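Local coordinates for copper homeostasis protein CutC (Streptococcus agalactiae, PDB 2BDQ), which belongs to the CutC family and may bind copper ions and take part in copper homeostasis in the cytoplasm, at residues L121-K132 with F147-S156; T37-N47 with D81-S90. All blocks are in the same frame, centred on the assembly; numbering follows the deposited sequence.

Interactions 1 and 2 sample the two layers of a TIM barrel, the inner ring of parallel strands and the outer ring of helices. Interaction 1 is buried and joins adjacent barrel strands 121-123 and 149-152; its chemistry is mainly backbone hydrogen bonding, flanked by aromatic and aliphatic packing and finished by a carboxylate that takes backbone N-H groups. Interaction 2, partly buried, pairs outer helices 40-52 and 72-87 where the second subunit also packs, and it relies mainly on side chains: a leucine against a tyrosine, with charged groups at the margin. The contacts share no element; the centres of interactions 1 and 2 lie about 23 Å apart, and the nearest atoms of interactions 1 and 2 about 6 Å.

Interaction 1 (L121-K132 with F147-S156); sequences LVFHMAFDVIPK and FTRILLHGSS
Phe-147 lays one ring face over CB of Leu-121, a CH-pi contact of 3.9 Å from that CB to the ring centroid, where strands 121-123 and 149-152 of the TIM barrel run parallel, joined through helix 135-144 in a beta-alpha-beta unit. Phe-123 turns its edge toward the face of the Phe-147 ring in an offset edge-to-face pair, the planes at 63°. Between the strands, Leu-121 O accepts from both Thr-148 N and Arg-149 N, Phe-123 N gives to Arg-149 O, and Leu-151 N gives to Phe-123 O at 2.8 Å. Val-122 and Arg-149 share one face of the sheet, Phe-123 and Ile-150 the other, the latter covered by Leu-142 of helix 135-144. Beyond strand 121-123, the Phe-127 ring takes Ile-150 CG2 over one face, 4.2 Å from its centroid. Asp-128, with CG anti to its carbonyl carbon (chi1 -60°), then turns its carboxylate to the chain after strand 149-152. This buried acid is gripped by successive backbone N-H groups: His-153 N reaches Asp-128 OD2 on the syn side at 2.8 Å, while Gly-154 N meets Asp-128 OD1 at 2.7 Å from above the carboxylate plane.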
loop_
_atom_site.group_PDB
_atom_site.type_symbol
_atom_site.label_atom_id
_atom_site.label_comp_id
_atom_site.label_asym_id
_atom_site.label_seq_id
_atom_site.Cartn_x
_atom_site.Cartn_y
_atom_site.Cartn_z
ATOM N N LEU A 121 20.916 4.327 3.701
ATOM C CA LEU A 121 20.017 3.364 4.319
ATOM C C LEU A 121 19.601 3.734 5.733
ATOM O O LEU A 121 20.416 4.192 6.534
ATOM C CB LEU A 121 20.669 1.981 4.346
ATOM C CG LEU A 121 20.986 1.333 3.000
ATOM C CD1 LEU A 121 21.811 0.074 3.232
ATOM C CD2 LEU A 121 19.692 0.999 2.272
ATOM N N VAL A 122 18.320 3.539 6.032
ATOM C CA VAL A 122 17.795 3.816 7.358
ATOM C C VAL A 122 17.039 2.605 7.895
ATOM O O VAL A 122 16.282 1.962 7.167
ATOM C CB VAL A 122 16.893 5.094 7.363
ATOM C CG1 VAL A 122 16.140 5.215 6.076
ATOM C CG2 VAL A 122 15.939 5.065 8.551
ATOM N N PHE A 123 17.298 2.284 9.164
ATOM C CA PHE A 123 16.667 1.168 9.875
ATOM C C PHE A 123 15.498 1.806 10.643
ATOM O O PHE A 123 15.691 2.775 11.389
ATOM C CB PHE A 123 17.694 0.532 10.835
ATOM C CG PHE A 123 17.358 -0.882 11.254
ATOM C CD1 PHE A 123 16.473 -1.134 12.297
ATOM C CD2 PHE A 123 17.892 -1.958 10.570
ATOM C CE1 PHE A 123 16.123 -2.444 12.641
ATOM C CE2 PHE A 123 17.549 -3.270 10.909
ATOM C CZ PHE A 123 16.661 -3.510 11.945
ATOM N N HIS A 124 14.289 1.283 10.457
ATOM C CA HIS A 124 13.121 1.875 11.108
ATOM C C HIS A 124 12.756 1.392 12.514
ATOM O O HIS A 124 13.548 0.738 13.188
ATOM C CB HIS A 124 11.905 1.757 10.184
ATOM C CG HIS A 124 11.633 0.365 9.710
ATOM N ND1 HIS A 124 11.539 -0.711 10.571
ATOM C CD2 HIS A 124 11.392 -0.128 8.472
ATOM C CE1 HIS A 124 11.251 -1.799 9.883
ATOM N NE2 HIS A 124 11.154 -1.473 8.604
HETATM N N MSE A 125 11.542 1.743 12.932
HETATM C CA MSE A 125 10.977 1.426 14.248
HETATM C C MSE A 125 11.199 -0.025 14.714
HETATM O O MSE A 125 11.029 -0.336 15.892
HETATM C CB MSE A 125 9.472 1.749 14.241
HETATM C CG MSE A 125 8.943 2.574 15.431
HETATM SE SE MSE A 125 9.098 4.538 15.282
HETATM C CE MSE A 125 7.587 4.892 14.112
ATOM N N ALA A 126 11.565 -0.918 13.804
ATOM C CA ALA A 126 11.812 -2.303 14.200
ATOM C C ALA A 126 12.941 -2.338 15.232
ATOM O O ALA A 126 13.084 -3.304 15.984
ATOM C CB ALA A 126 12.189 -3.145 12.991
ATOM N N PHE A 127 13.741 -1.275 15.260
ATOM C CA PHE A 127 14.856 -1.179 16.193
ATOM C C PHE A 127 14.394 -1.262 17.645
ATOM O O PHE A 127 15.085 -1.839 18.481
ATOM C CB PHE A 127 15.609 0.138 15.986
ATOM C CG PHE A 127 16.884 0.241 16.780
ATOM C CD1 PHE A 127 18.073 -0.304 16.289
ATOM C CD2 PHE A 127 16.899 0.865 18.024
ATOM C CE1 PHE A 127 19.253 -0.235 17.029
ATOM C CE2 PHE A 127 18.073 0.938 18.772
ATOM C CZ PHE A 127 19.251 0.394 18.276
ATOM N N ASP A 128 13.231 -0.691 17.943
ATOM C CA ASP A 128 12.705 -0.696 19.306
ATOM C C ASP A 128 12.333 -2.086 19.834
ATOM O O ASP A 128 12.232 -2.270 21.050
ATOM C CB ASP A 128 11.486 0.226 19.410
ATOM C CG ASP A 128 11.810 1.674 19.058
ATOM O OD1 ASP A 128 12.670 2.284 19.729
ATOM O OD2 ASP A 128 11.201 2.211 18.106
ATOM N N VAL A 129 12.130 -3.054 18.932
ATOM C CA VAL A 129 11.767 -4.427 19.319
ATOM C C VAL A 129 12.982 -5.162 19.890
ATOM O O VAL A 129 12.849 -6.147 20.619
ATOM C CB VAL A 129 11.231 -5.242 18.106
ATOM C CG1 VAL A 129 10.889 -6.677 18.533
ATOM C CG2 VAL A 129 10.008 -4.561 17.515
ATOM N N ILE A 130 14.167 -4.681 19.534
ATOM C CA ILE A 130 15.414 -5.265 20.009
ATOM C C ILE A 130 15.508 -5.122 21.539
ATOM O O ILE A 130 15.221 -4.059 22.094
ATOM C CB ILE A 130 16.615 -4.562 19.338
ATOM C CG1 ILE A 130 16.510 -4.730 17.819
ATOM C CG2 ILE A 130 17.936 -5.132 19.856
ATOM C CD1 ILE A 130 17.642 -4.099 17.048
ATOM N N PRO A 131 15.878 -6.203 22.242
ATOM C CA PRO A 131 15.981 -6.086 23.703
ATOM C C PRO A 131 16.943 -4.956 24.065
ATOM O O PRO A 131 18.049 -4.885 23.530
ATOM C CB PRO A 131 16.472 -7.472 24.136
ATOM C CG PRO A 131 17.120 -8.031 22.903
ATOM C CD PRO A 131 16.210 -7.563 21.797
ATOM N N LYS A 132 16.496 -4.075 24.959
ATOM C CA LYS A 132 17.269 -2.911 25.385
ATOM C C LYS A 132 18.729 -3.195 25.722
ATOM O O LYS A 132 19.572 -2.303 25.628
ATOM C CB LYS A 132 16.586 -2.218 26.581
ATOM C CG LYS A 132 15.109 -1.849 26.344
ATOM C CD LYS A 132 14.899 -1.058 25.039
ATOM C CE LYS A 132 13.413 -0.965 24.633
ATOM N NZ LYS A 132 13.187 -0.283 23.308
ATOM N N PHE A 147 24.761 1.603 7.368
ATOM C CA PHE A 147 23.508 2.343 7.501
ATOM C C PHE A 147 23.771 3.809 7.842
ATOM O O PHE A 147 24.713 4.118 8.564
ATOM C CB PHE A 147 22.636 1.704 8.583
ATOM C CG PHE A 147 21.698 0.663 8.060
ATOM C CD1 PHE A 147 20.347 0.962 7.861
ATOM C CD2 PHE A 147 22.157 -0.617 7.747
ATOM C CE1 PHE A 147 19.471 0.003 7.358
ATOM C CE2 PHE A 147 21.284 -1.578 7.242
ATOM C CZ PHE A 147 19.930 -1.262 7.049
ATOM N N THR A 148 22.923 4.697 7.329
ATOM C CA THR A 148 23.045 6.141 7.545
ATOM C C THR A 148 22.345 6.651 8.803
ATOM O O THR A 148 22.878 7.501 9.506
ATOM C CB THR A 148 22.510 6.915 6.319
ATOM O OG1 THR A 148 23.232 6.504 5.151
ATOM C CG2 THR A 148 22.684 8.415 6.502
ATOM N N ARG A 149 21.141 6.161 9.076
ATOM C CA ARG A 149 20.434 6.579 10.278
ATOM C C ARG A 149 19.461 5.538 10.789
ATOM O O ARG A 149 19.154 4.551 10.109
ATOM C CB ARG A 149 19.710 7.921 10.075
ATOM C CG ARG A 149 18.666 7.921 9.006
ATOM C CD ARG A 149 17.875 9.232 8.984
ATOM N NE ARG A 149 17.212 9.334 7.692
ATOM C CZ ARG A 149 17.840 9.667 6.570
ATOM N NH1 ARG A 149 19.138 9.948 6.605
ATOM N NH2 ARG A 149 17.188 9.670 5.411
ATOM N N ILE A 150 18.993 5.775 12.007
ATOM C CA ILE A 150 18.072 4.888 12.687
ATOM C C ILE A 150 16.884 5.686 13.201
ATOM O O ILE A 150 17.051 6.704 13.888
ATOM C CB ILE A 150 18.742 4.214 13.910
ATOM C CG1 ILE A 150 20.069 3.580 13.499
ATOM C CG2 ILE A 150 17.811 3.169 14.501
ATOM C CD1 ILE A 150 20.833 2.958 14.653
ATOM N N LEU A 151 15.692 5.213 12.855
ATOM C CA LEU A 151 14.441 5.816 13.290
ATOM C C LEU A 151 13.961 4.960 14.449
ATOM O O LEU A 151 13.733 3.759 14.287
ATOM C CB LEU A 151 13.409 5.797 12.159
ATOM C CG LEU A 151 11.993 6.189 12.595
ATOM C CD1 LEU A 151 12.013 7.583 13.197
ATOM C CD2 LEU A 151 11.047 6.133 11.408
ATOM N N LEU A 152 13.817 5.572 15.620
ATOM C CA LEU A 152 13.393 4.831 16.797
ATOM C C LEU A 152 12.485 5.627 17.725
ATOM O O LEU A 152 12.447 6.855 17.680
ATOM C CB LEU A 152 14.628 4.338 17.558
ATOM C CG LEU A 152 15.709 5.351 17.941
ATOM C CD1 LEU A 152 15.285 6.128 19.190
ATOM C CD2 LEU A 152 17.006 4.610 18.221
ATOM N N HIS A 153 11.747 4.902 18.558
ATOM C CA HIS A 153 10.817 5.492 19.501
ATOM C C HIS A 153 11.406 5.495 20.906
ATOM O O HIS A 153 11.048 6.334 21.729
ATOM C CB HIS A 153 9.499 4.702 19.484
ATOM C CG HIS A 153 8.482 5.202 20.459
ATOM N ND1 HIS A 153 7.891 6.443 20.350
ATOM C CD2 HIS A 153 7.962 4.634 21.572
ATOM C CE1 HIS A 153 7.052 6.619 21.354
ATOM N NE2 HIS A 153 7.075 5.536 22.109
ATOM N N GLY A 154 12.296 4.546 21.183
ATOM C CA GLY A 154 12.904 4.473 22.499
ATOM C C GLY A 154 12.242 3.451 23.412
ATOM O O GLY A 154 12.680 3.245 24.546
ATOM N N SER A 155 11.176 2.825 22.922
ATOM C CA SER A 155 10.444 1.801 23.666
ATOM C C SER A 155 9.613 1.024 22.649
ATOM O O SER A 155 9.351 1.516 21.555
ATOM C CB SER A 155 9.529 2.432 24.722
ATOM O OG SER A 155 8.414 3.066 24.127
ATOM N N SER A 156 9.195 -0.186 22.998
ATOM C CA SER A 156 8.419 -0.986 22.052
ATOM C C SER A 156 6.972 -1.234 22.442
ATOM O O SER A 156 6.221 -1.837 21.682
ATOM C CB SER A 156 9.117 -2.327 21.823
ATOM O OG SER A 156 9.461 -2.924 23.061
HETATM O O HOH W 1 24.007 4.110 4.112
#

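Interaction 2 (T37-N47 with D81-S90); sequences TPSYGVIKEAN and DILRAVELES
Leu-88, which has the most surface buried in this contact, presses CD1 over one face of the Tyr-40 ring, 3.8 Å from the centroid and displaced toward the rim. The pair joins two neighbouring helices of the TIM barrel's outer layer: 40-52 begins at Tyr-40, and 72-87 finishes just before Leu-88. Both leucine methyls are engaged. Leu-88 CD1 also meets Ile-43 CG2 at 3.5 Å, whereas CD2 lies against Lys-44 CB and the tyrosine hydroxyl, so the isobutyl group packs among Tyr-40, Ile-43 and Lys-44 on helix 40-52. Ile-43 reaches inward as well, to Val-59 of the barrel strand 56-60.

Tyr-40 extends across to helix 72-87 because its CG stands anti to the backbone N (chi1 -175°). Its ring edge receives Arg-84 CG, 3.4 Å from Tyr-40 CE1, nearly in the ring plane. At the far end Tyr-40 OH donates to Glu-87 OE1 at 3.0 Å, arriving on the anti side of a carboxylate whose plane is 84° from that of the ring. The same carboxylate forms a salt bridge with Arg-84, which would hold the acceptor in position and probably favour its charged form; Arg-84 has a second acidic partner in Glu-80.

Near the start of helix 40-52, Thr-37 CG2 rests on the Asp-81 carboxylate, whose oxygens are bonded to Gly-41 N and Ser-39 OG of the second subunit, placing this margin at the dimer interface. At the other end, helix 72-87 closes in a Schellman motif with Glu-89 at positive phi; there Ala-85 O accepts from both Ser-90 N and Ser-90 OG, the hydroxyl lying 2.8 Å from Ala-85 O.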
loop_
_atom_site.group_PDB
_atom_site.type_symbol
_atom_site.label_atom_id
_atom_site.label_comp_id
_atom_site.label_asym_id
_atom_site.label_seq_id
_atom_site.Cartn_x
_atom_site.Cartn_y
_atom_site.Cartn_z
ATOM N N THR A 37 5.683 -0.542 1.368
ATOM C CA THR A 37 6.228 -0.004 0.142
ATOM C C THR A 37 5.079 0.468 -0.733
ATOM O O THR A 37 4.144 -0.291 -0.994
ATOM C CB THR A 37 7.006 -1.072 -0.622
ATOM O OG1 THR A 37 8.030 -1.609 0.223
ATOM C CG2 THR A 37 7.633 -0.472 -1.874
ATOM N N PRO A 38 5.125 1.734 -1.181
ATOM C CA PRO A 38 4.084 2.315 -2.038
ATOM C C PRO A 38 4.175 1.765 -3.465
ATOM O O PRO A 38 5.165 1.130 -3.830
ATOM C CB PRO A 38 4.374 3.817 -1.966
ATOM C CG PRO A 38 5.865 3.857 -1.800
ATOM C CD PRO A 38 6.132 2.747 -0.810
ATOM N N SER A 39 3.143 2.003 -4.269
ATOM C CA SER A 39 3.129 1.515 -5.643
ATOM C C SER A 39 4.234 2.175 -6.472
ATOM O O SER A 39 4.796 3.206 -6.080
ATOM C CB SER A 39 1.770 1.789 -6.290
ATOM O OG SER A 39 1.621 3.171 -6.606
ATOM N N TYR A 40 4.548 1.575 -7.617
ATOM C CA TYR A 40 5.584 2.110 -8.497
ATOM C C TYR A 40 5.213 3.520 -8.947
ATOM O O TYR A 40 6.042 4.422 -8.936
ATOM C CB TYR A 40 5.747 1.210 -9.725
ATOM C CG TYR A 40 6.883 1.595 -10.652
ATOM C CD1 TYR A 40 8.142 1.016 -10.522
ATOM C CD2 TYR A 40 6.680 2.494 -11.695
ATOM C CE1 TYR A 40 9.177 1.315 -11.421
ATOM C CE2 TYR A 40 7.694 2.804 -12.597
ATOM C CZ TYR A 40 8.937 2.208 -12.458
ATOM O OH TYR A 40 9.929 2.486 -13.360
ATOM N N GLY A 41 3.961 3.702 -9.344
ATOM C CA GLY A 41 3.515 5.008 -9.790
ATOM C C GLY A 41 3.682 6.082 -8.728
ATOM O O GLY A 41 4.084 7.205 -9.035
ATOM N N VAL A 42 3.361 5.748 -7.482
ATOM C CA VAL A 42 3.491 6.701 -6.391
ATOM C C VAL A 42 4.953 7.090 -6.173
ATOM O O VAL A 42 5.259 8.260 -5.971
ATOM C CB VAL A 42 2.903 6.124 -5.075
ATOM C CG1 VAL A 42 3.408 6.921 -3.875
ATOM C CG2 VAL A 42 1.387 6.191 -5.116
ATOM N N ILE A 43 5.854 6.114 -6.218
ATOM C CA ILE A 43 7.280 6.392 -6.014
ATOM C C ILE A 43 7.832 7.314 -7.111
ATOM O O ILE A 43 8.499 8.316 -6.827
ATOM C CB ILE A 43 8.104 5.073 -5.983
ATOM C CG1 ILE A 43 7.685 4.226 -4.774
ATOM C CG2 ILE A 43 9.597 5.382 -5.887
ATOM C CD1 ILE A 43 8.338 2.845 -4.731
ATOM N N LYS A 44 7.545 6.980 -8.362
ATOM C CA LYS A 44 8.022 7.773 -9.490
ATOM C C LYS A 44 7.513 9.211 -9.454
ATOM O O LYS A 44 8.295 10.162 -9.563
ATOM C CB LYS A 44 7.597 7.115 -10.801
ATOM C CG LYS A 44 7.867 7.928 -12.064
ATOM C CD LYS A 44 7.360 7.157 -13.283
ATOM C CE LYS A 44 7.444 7.964 -14.569
ATOM N NZ LYS A 44 8.844 8.346 -14.886
ATOM N N GLU A 45 6.205 9.373 -9.302
ATOM C CA GLU A 45 5.620 10.705 -9.273
ATOM C C GLU A 45 5.942 11.499 -8.015
ATOM O O GLU A 45 6.169 12.704 -8.083
ATOM C CB GLU A 45 4.106 10.609 -9.466
ATOM C CG GLU A 45 3.700 9.995 -10.807
ATOM C CD GLU A 45 4.369 10.687 -11.989
ATOM O OE1 GLU A 45 4.350 11.939 -12.040
ATOM O OE2 GLU A 45 4.904 9.982 -12.875
ATOM N N ALA A 46 5.949 10.832 -6.867
ATOM C CA ALA A 46 6.254 11.514 -5.622
ATOM C C ALA A 46 7.686 12.050 -5.665
ATOM O O ALA A 46 7.924 13.208 -5.327
ATOM C CB ALA A 46 6.079 10.570 -4.442
ATOM N N ASN A 47 8.630 11.216 -6.094
ATOM C CA ASN A 47 10.029 11.635 -6.173
ATOM C C ASN A 47 10.209 12.858 -7.061
ATOM O O ASN A 47 10.922 13.795 -6.706
ATOM C CB ASN A 47 10.913 10.504 -6.702
ATOM C CG ASN A 47 11.071 9.373 -5.709
ATOM O OD1 ASN A 47 11.758 8.386 -5.978
ATOM N ND2 ASN A 47 10.428 9.503 -4.555
ATOM N N ASP A 81 11.654 -4.355 -4.902
ATOM C CA ASP A 81 11.196 -3.000 -4.634
ATOM C C ASP A 81 12.354 -2.028 -4.452
ATOM O O ASP A 81 12.222 -0.836 -4.747
ATOM C CB ASP A 81 10.242 -2.975 -3.433
ATOM C CG ASP A 81 8.836 -3.424 -3.817
ATOM O OD1 ASP A 81 8.360 -2.988 -4.896
ATOM O OD2 ASP A 81 8.200 -4.190 -3.057
ATOM N N ILE A 82 13.496 -2.536 -3.993
ATOM C CA ILE A 82 14.674 -1.697 -3.815
ATOM C C ILE A 82 15.236 -1.305 -5.168
ATOM O O ILE A 82 15.606 -0.158 -5.368
ATOM C CB ILE A 82 15.748 -2.429 -2.995
ATOM C CG1 ILE A 82 15.326 -2.429 -1.520
ATOM C CG2 ILE A 82 17.120 -1.768 -3.178
ATOM C CD1 ILE A 82 16.195 -3.274 -0.632
ATOM N N LEU A 83 15.291 -2.253 -6.099
ATOM C CA LEU A 83 15.813 -1.975 -7.437
ATOM C C LEU A 83 14.997 -0.876 -8.115
ATOM O O LEU A 83 15.550 0.020 -8.742
ATOM C CB LEU A 83 15.771 -3.245 -8.284
ATOM C CG LEU A 83 16.993 -4.145 -8.487
ATOM C CD1 LEU A 83 18.106 -3.869 -7.491
ATOM C CD2 LEU A 83 16.498 -5.574 -8.401
ATOM N N ARG A 84 13.678 -0.959 -7.991
ATOM C CA ARG A 84 12.800 0.039 -8.576
ATOM C C ARG A 84 12.985 1.385 -7.864
ATOM O O ARG A 84 13.091 2.424 -8.508
ATOM C CB ARG A 84 11.340 -0.426 -8.478
ATOM C CG ARG A 84 10.782 -1.143 -9.718
ATOM C CD ARG A 84 11.614 -2.330 -10.190
ATOM N NE ARG A 84 12.800 -1.906 -10.928
ATOM C CZ ARG A 84 13.738 -2.728 -11.389
ATOM N NH1 ARG A 84 14.777 -2.236 -12.048
ATOM N NH2 ARG A 84 13.646 -4.038 -11.190
ATOM N N ALA A 85 13.047 1.367 -6.536
ATOM C CA ALA A 85 13.217 2.607 -5.782
ATOM C C ALA A 85 14.467 3.359 -6.223
ATOM O O ALA A 85 14.442 4.584 -6.362
ATOM C CB ALA A 85 13.283 2.320 -4.288
ATOM N N VAL A 86 15.563 2.639 -6.441
ATOM C CA VAL A 86 16.789 3.296 -6.873
ATOM C C VAL A 86 16.701 3.792 -8.316
ATOM O O VAL A 86 17.134 4.901 -8.616
ATOM C CB VAL A 86 18.018 2.364 -6.715
ATOM C CG1 VAL A 86 17.742 1.027 -7.352
ATOM C CG2 VAL A 86 19.244 2.999 -7.355
ATOM N N GLU A 87 16.129 2.997 -9.212
ATOM C CA GLU A 87 16.033 3.432 -10.603
ATOM C C GLU A 87 15.110 4.644 -10.722
ATOM O O GLU A 87 15.185 5.381 -11.692
ATOM C CB GLU A 87 15.536 2.298 -11.515
ATOM C CG GLU A 87 14.040 2.040 -11.453
ATOM C CD GLU A 87 13.565 1.010 -12.475
ATOM O OE1 GLU A 87 12.335 0.885 -12.663
ATOM O OE2 GLU A 87 14.413 0.323 -13.084
ATOM N N LEU A 88 14.249 4.843 -9.728
ATOM C CA LEU A 88 13.327 5.975 -9.714
ATOM C C LEU A 88 13.917 7.183 -8.981
ATOM O O LEU A 88 13.204 8.129 -8.641
ATOM C CB LEU A 88 11.995 5.564 -9.074
ATOM C CG LEU A 88 11.159 4.607 -9.937
ATOM C CD1 LEU A 88 9.915 4.150 -9.191
ATOM C CD2 LEU A 88 10.772 5.315 -11.232
ATOM N N GLU A 89 15.224 7.117 -8.725
ATOM C CA GLU A 89 15.977 8.186 -8.079
ATOM C C GLU A 89 15.602 8.525 -6.639
ATOM O O GLU A 89 15.655 9.691 -6.241
ATOM C CB GLU A 89 15.901 9.456 -8.934
ATOM C CG GLU A 89 16.444 9.294 -10.351
ATOM C CD GLU A 89 16.215 10.527 -11.212
ATOM O OE1 GLU A 89 16.774 11.599 -10.885
ATOM O OE2 GLU A 89 15.469 10.428 -12.214
ATOM N N SER A 90 15.228 7.518 -5.854
ATOM C CA SER A 90 14.893 7.765 -4.459
ATOM C C SER A 90 16.178 8.179 -3.737
ATOM O O SER A 90 17.277 7.749 -4.104
ATOM C CB SER A 90 14.306 6.507 -3.819
ATOM O OG SER A 90 13.105 6.125 -4.473
HETATM O O HOH W 2 8.228 -4.008 -0.371
#